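Local coordinates for AclR protein (Streptomyces galilaeus, PDB 2GEY) that is a putative hydroxylase of the SnoaL-like family, probably acting in the biosynthesis of aromatic polyketide antibiotics, at residues 8-13 and 107-112; 80-85 and 96-101. All blocks are in the same frame, centred on the assembly; numbering follows the deposited sequence. Where two conformers were deposited one is given.

Contact 1. Residues 8-13 and 107-112; sequences ALCLEM and LRFVDG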
loop_
_atom_site.group_PDB
_atom_site.type_symbol
_atom_site.label_atom_id
_atom_site.label_comp_id
_atom_site.label_asym_id
_atom_site.label_seq_id
_atom_site.Cartn_x
_atom_site.Cartn_y
_atom_site.Cartn_z
ATOM N N ALA A 8 -6.920 -9.437 18.932
ATOM C CA ALA A 8 -5.940 -9.844 19.945
ATOM C C ALA A 8 -5.015 -10.932 19.418
ATOM O O ALA A 8 -3.802 -10.883 19.639
ATOM C CB ALA A 8 -6.643 -10.302 21.220
ATOM N N LEU A 9 -5.565 -11.920 18.708
ATOM C CA LEU A 9 -4.725 -12.985 18.147
ATOM C C LEU A 9 -3.750 -12.420 17.112
ATOM O O LEU A 9 -2.572 -12.772 17.093
ATOM C CB LEU A 9 -5.576 -14.094 17.534
ATOM C CG LEU A 9 -6.309 -14.961 18.568
ATOM C CD1 LEU A 9 -7.402 -15.779 17.906
ATOM C CD2 LEU A 9 -5.316 -15.854 19.326
ATOM N N CYS A 10 -4.227 -11.512 16.269
ATOM C CA CYS A 10 -3.339 -10.858 15.291
ATOM C C CYS A 10 -2.210 -10.083 15.974
ATOM O O CYS A 10 -1.067 -10.085 15.515
ATOM C CB CYS A 10 -4.139 -9.934 14.373
ATOM S SG CYS A 10 -5.217 -10.848 13.255
ATOM N N LEU A 11 -2.518 -9.435 17.079
ATOM C CA LEU A 11 -1.491 -8.698 17.806
ATOM C C LEU A 11 -0.501 -9.633 18.494
ATOM O O LEU A 11 0.649 -9.263 18.725
ATOM C CB LEU A 11 -2.133 -7.714 18.778
ATOM C CG LEU A 11 -2.919 -6.588 18.089
ATOM C CD1 LEU A 11 -3.577 -5.711 19.118
ATOM C CD2 LEU A 11 -2.011 -5.738 17.193
ATOM N N GLU A 12 -0.923 -10.863 18.774
ATOM C CA GLU A 12 0.014 -11.878 19.262
ATOM C C GLU A 12 0.984 -12.318 18.180
ATOM O O GLU A 12 2.158 -12.596 18.460
ATOM C CB GLU A 12 -0.732 -13.078 19.863
ATOM C CG GLU A 12 -1.400 -12.755 21.193
ATOM C CD GLU A 12 -0.458 -12.093 22.166
ATOM O OE1 GLU A 12 0.421 -12.794 22.719
ATOM O OE2 GLU A 12 -0.578 -10.859 22.361
ATOM N N MET A 13 0.495 -12.389 16.948
ATOM C CA MET A 13 1.344 -12.654 15.803
ATOM C C MET A 13 2.347 -11.510 15.584
ATOM O O MET A 13 3.521 -11.760 15.346
ATOM C CB MET A 13 0.483 -12.913 14.566
ATOM C CG MET A 13 -0.371 -14.150 14.711
ATOM S SD MET A 13 -1.528 -14.357 13.340
ATOM C CE MET A 13 -0.504 -15.207 12.170
ATOM N N LEU A 107 -6.162 -10.821 7.220
ATOM C CA LEU A 107 -6.265 -12.211 7.653
ATOM C C LEU A 107 -7.724 -12.604 7.821
ATOM O O LEU A 107 -8.521 -11.820 8.331
ATOM C CB LEU A 107 -5.543 -12.410 8.989
ATOM C CG LEU A 107 -4.038 -12.134 9.064
ATOM C CD1 LEU A 107 -3.544 -12.447 10.462
ATOM C CD2 LEU A 107 -3.257 -12.934 8.035
ATOM N N ARG A 108 -8.069 -13.813 7.386
ATOM C CA ARG A 108 -9.400 -14.370 7.612
ATOM C C ARG A 108 -9.256 -15.601 8.502
ATOM O O ARG A 108 -8.389 -16.452 8.258
ATOM C CB ARG A 108 -10.100 -14.738 6.295
ATOM C CG ARG A 108 -11.557 -15.153 6.505
ATOM C CD ARG A 108 -12.302 -15.316 5.212
ATOM N NE ARG A 108 -11.963 -16.562 4.544
ATOM C CZ ARG A 108 -12.504 -17.749 4.821
ATOM N NH1 ARG A 108 -13.396 -17.903 5.796
ATOM N NH2 ARG A 108 -12.129 -18.808 4.119
ATOM N N PHE A 109 -10.119 -15.691 9.516
ATOM C CA PHE A 109 -10.058 -16.746 10.530
ATOM C C PHE A 109 -11.194 -17.742 10.394
ATOM O O PHE A 109 -12.317 -17.365 10.067
ATOM C CB PHE A 109 -10.159 -16.143 11.934
ATOM C CG PHE A 109 -8.913 -15.435 12.382
ATOM C CD1 PHE A 109 -8.630 -14.154 11.925
ATOM C CD2 PHE A 109 -8.023 -16.054 13.258
ATOM C CE1 PHE A 109 -7.472 -13.500 12.323
ATOM C CE2 PHE A 109 -6.872 -15.402 13.671
ATOM C CZ PHE A 109 -6.597 -14.124 13.194
ATOM N N VAL A 110 -10.888 -19.006 10.676
ATOM C CA VAL A 110 -11.895 -20.039 10.917
ATOM C C VAL A 110 -11.442 -20.832 12.139
ATOM O O VAL A 110 -10.301 -21.294 12.192
ATOM C CB VAL A 110 -12.064 -21.017 9.723
ATOM C CG1 VAL A 110 -13.077 -22.098 10.081
ATOM C CG2 VAL A 110 -12.495 -20.277 8.467
ATOM N N ASP A 111 -12.329 -20.965 13.123
ATOM C CA ASP A 111 -12.038 -21.688 14.362
ATOM C C ASP A 111 -10.742 -21.237 15.035
ATOM O O ASP A 111 -9.983 -22.064 15.543
ATOM C CB ASP A 111 -11.997 -23.195 14.103
ATOM C CG ASP A 111 -13.329 -23.743 13.653
ATOM O OD1 ASP A 111 -14.372 -23.172 14.050
ATOM O OD2 ASP A 111 -13.339 -24.737 12.892
ATOM N N GLY A 112 -10.491 -19.932 15.023
ATOM C CA GLY A 112 -9.321 -19.357 15.675
ATOM C C GLY A 112 -8.010 -19.465 14.908
ATOM O O GLY A 112 -6.974 -19.015 15.400
#

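Contact 2. Residues 80-85 and 96-101; sequences TVTATH and GQRVSW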
loop_
_atom_site.group_PDB
_atom_site.type_symbol
_atom_site.label_atom_id
_atom_site.label_comp_id
_atom_site.label_asym_id
_atom_site.label_seq_id
_atom_site.Cartn_x
_atom_site.Cartn_y
_atom_site.Cartn_z
ATOM N N THR A 80 4.115 -0.466 9.973
ATOM C CA THR A 80 5.395 0.079 9.551
ATOM C C THR A 80 6.495 -0.774 10.164
ATOM O O THR A 80 6.490 -1.034 11.371
ATOM C CB THR A 80 5.543 1.541 9.991
ATOM O OG1 THR A 80 4.532 2.324 9.340
ATOM C CG2 THR A 80 6.941 2.088 9.638
ATOM N N VAL A 81 7.412 -1.231 9.321
ATOM C CA VAL A 81 8.551 -2.025 9.767
ATOM C C VAL A 81 9.792 -1.150 9.776
ATOM O O VAL A 81 10.027 -0.392 8.830
ATOM C CB VAL A 81 8.802 -3.239 8.851
ATOM C CG1 VAL A 81 9.966 -4.078 9.387
ATOM C CG2 VAL A 81 7.540 -4.084 8.729
ATOM N N THR A 82 10.572 -1.247 10.850
ATOM C CA THR A 82 11.878 -0.593 10.927
ATOM C C THR A 82 12.922 -1.607 11.355
ATOM O O THR A 82 12.632 -2.510 12.132
ATOM C CB THR A 82 11.879 0.604 11.889
ATOM O OG1 THR A 82 11.465 0.192 13.193
ATOM C CG2 THR A 82 10.936 1.687 11.387
ATOM N N ALA A 83 14.135 -1.459 10.836
ATOM C CA ALA A 83 15.195 -2.407 11.117
ATOM C C ALA A 83 16.544 -1.842 10.716
ATOM O O ALA A 83 16.630 -0.753 10.148
ATOM C CB ALA A 83 14.944 -3.699 10.358
ATOM N N THR A 84 17.587 -2.613 11.005
ATOM C CA THR A 84 18.925 -2.339 10.493
ATOM C C THR A 84 19.259 -3.415 9.462
ATOM O O THR A 84 18.930 -4.590 9.651
ATOM C CB THR A 84 19.971 -2.370 11.621
ATOM O OG1 THR A 84 19.467 -1.653 12.751
ATOM C CG2 THR A 84 21.242 -1.719 11.173
ATOM N N HIS A 85 19.922 -3.015 8.380
ATOM C CA HIS A 85 20.305 -3.947 7.326
ATOM C C HIS A 85 21.621 -4.626 7.711
ATOM O O HIS A 85 22.705 -4.068 7.503
ATOM C CB HIS A 85 20.419 -3.226 5.972
ATOM C CG HIS A 85 20.706 -4.142 4.822
ATOM N ND1 HIS A 85 21.326 -3.718 3.665
ATOM C CD2 HIS A 85 20.470 -5.465 4.659
ATOM C CE1 HIS A 85 21.450 -4.741 2.836
ATOM N NE2 HIS A 85 20.947 -5.814 3.419
ATOM N N GLY A 96 24.396 -1.867 7.438
ATOM C CA GLY A 96 24.183 -1.436 8.814
ATOM C C GLY A 96 23.277 -0.214 8.874
ATOM O O GLY A 96 23.082 0.360 9.945
ATOM N N GLN A 97 22.725 0.176 7.724
ATOM C CA GLN A 97 21.812 1.314 7.625
ATOM C C GLN A 97 20.482 0.979 8.266
ATOM O O GLN A 97 20.012 -0.152 8.151
ATOM C CB GLN A 97 21.472 1.636 6.167
ATOM C CG GLN A 97 22.347 2.619 5.447
ATOM C CD GLN A 97 21.596 3.262 4.282
ATOM O OE1 GLN A 97 21.442 4.484 4.227
ATOM N NE2 GLN A 97 21.084 2.431 3.369
ATOM N N ARG A 98 19.851 1.976 8.877
ATOM C CA ARG A 98 18.453 1.844 9.265
ATOM C C ARG A 98 17.567 1.896 8.025
ATOM O O ARG A 98 17.784 2.712 7.124
ATOM C CB ARG A 98 18.041 2.947 10.237
ATOM C CG ARG A 98 18.752 2.895 11.577
ATOM C CD ARG A 98 18.306 1.691 12.407
ATOM N NE ARG A 98 16.949 1.877 12.908
ATOM C CZ ARG A 98 16.206 0.933 13.485
ATOM N NH1 ARG A 98 16.661 -0.311 13.639
ATOM N NH2 ARG A 98 14.990 1.246 13.908
ATOM N N VAL A 99 16.555 1.036 8.000
ATOM C CA VAL A 99 15.640 0.943 6.880
ATOM C C VAL A 99 14.218 0.878 7.407
ATOM O O VAL A 99 14.002 0.630 8.599
ATOM C CB VAL A 99 15.923 -0.295 5.996
ATOM C CG1 VAL A 99 17.357 -0.255 5.447
ATOM C CG2 VAL A 99 15.668 -1.604 6.758
ATOM N N SER A 100 13.269 1.101 6.507
ATOM C CA SER A 100 11.849 1.008 6.817
ATOM C C SER A 100 11.043 0.574 5.596
ATOM O O SER A 100 11.461 0.762 4.439
ATOM C CB SER A 100 11.320 2.349 7.341
ATOM O OG SER A 100 11.373 3.342 6.322
ATOM N N TRP A 101 9.883 -0.011 5.860
ATOM C CA TRP A 101 8.895 -0.226 4.828
ATOM C C TRP A 101 7.509 -0.307 5.457
ATOM O O TRP A 101 7.366 -0.193 6.677
ATOM C CB TRP A 101 9.240 -1.441 3.943
ATOM C CG TRP A 101 9.228 -2.776 4.593
ATOM C CD1 TRP A 101 8.197 -3.663 4.615
ATOM C CD2 TRP A 101 10.319 -3.411 5.268
ATOM N NE1 TRP A 101 8.565 -4.802 5.278
ATOM C CE2 TRP A 101 9.867 -4.679 5.684
ATOM C CE3 TRP A 101 11.635 -3.031 5.556
ATOM C CZ2 TRP A 101 10.685 -5.572 6.380
ATOM C CZ3 TRP A 101 12.440 -3.908 6.251
ATOM C CH2 TRP A 101 11.961 -5.168 6.658
HETATM O O HOH W 1 13.033 -0.476 15.212
#

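Contact 1. Residues 8-13 and 107-112
The thiol of Cys10 meets Phe109 at the rim of the ring instead of lying over a face. SG sits 4.7 Å from the centroid of the Phe109 ring and 82° off the ring normal, which puts the sulfur almost in the ring plane. It is shared between two ring carbons, with CZ and CE1 of Phe109 each 3.6 Å from Cys10 SG, so this is a sulfur-aromatic contact of the edge type. In the conformer of Leu107 described here, one of two, the same sulfur also bears on a methyl group, Leu107 CD1, at 3.6 Å from Cys10 SG. That methyl has a second sulfur neighbour: Met13 and Leu107 reach toward each other tip to tip, with Met13 SD 4.0 Å from Leu107 CD1. Both leucine contacts are less certain than that of Cys10 with Phe109. The Met13 chain runs anti through chi2 (173°), carrying SD toward the leucine; the bend at chi3 only turns CE aside. Towards the turn the packing is looser. Leu9 CB approaches Phe109 CE2 obliquely at 4.3 Å, and Leu9 CD1 lies 4.1 Å from Gly112 O.

The contact is mainly apolar and carried almost wholly by side chains, as expected where the axes of helix 8-13 and strand 107-110 come no closer than 11.0 Å, at 119° to each other. Helix 3-18 here packs on the curved sheet of the alpha+beta barrel. Cys10 also touches Val75 and Leu77, so the helix rests against strands 98-110 and 74-84. Leu107 reaches Val114 and His117 of strand 113-122, on the other flank of strand 98-110.

Contact 2. Residues 80-85 and 96-101
Strands 80-84 and 98-101 run antiparallel at 159° with their axes 4.6 Å apart, and the pairs Val81-Trp101 and Ala83-Val99 are each closed by two backbone hydrogen bonds. This is a ladder within the curved sheet of the NTF2-like alpha+beta barrel. Val99 N to Ala83 O is among its shorter bonds, 2.8 Å and nearly straight at the hydrogen. Beyond the strand ends the pairing goes on through His85 N to Gln97 O at 2.9 Å and Gly96 N to His85 O.

Val81, Ala83, Val99 and Trp101 project from one face of the sheet. Val81 packs over one face of the indole, its CB above the centre of the ring system. Its CG1 is 3.6 Å from the centroid of the six-membered ring of Trp101 and 20° off the normal, a CH-pi contact. The indole reaches that place because Trp101 CG stands between its own backbone N and carbonyl carbon (chi1 65°), which folds the ring across the strand gap. Phe58 meets Trp101 as well, and Leu126 of helix 124-129 touches both Trp101 and Val99.

The opposite face carries Thr82, Thr84, Arg98 and Ser100, and is more polar. Bends at chi2 and chi3 fold the Arg98 chain back over strand 80-84, its guanidinium lying with one face toward the Ala83 backbone. Thr84 OG1, also hydrogen-bonded to Asp60 OD2, accepts a hydrogen bond from Arg98 NH1 at 3.2 Å, in the guanidinium plane. At the other end of the group, Arg98 NH2 donates to the O of water 1 at 2.9 Å, and the same O lies 2.6 Å from Thr82 OG1.

Both contacts use strand 98-110: contact 2 takes its first residues and contact 1 its last, with centres 26 Å apart and nearest atoms about 11 Å apart. Contact 2 is nested within the chain loop that contact 1 closes. Contact 1 is largely buried and joins a helix to the sheet through sulfur, methyl and aromatic groups, burying 223 Å². Contact 2 joins two neighbouring strands and buries 610 Å², consistent with backbone pairing plus the side chains packed on both faces. It is partly buried and chemically divided, apolar on the Trp101 face and polar, with a bridging water, on the Arg98 face.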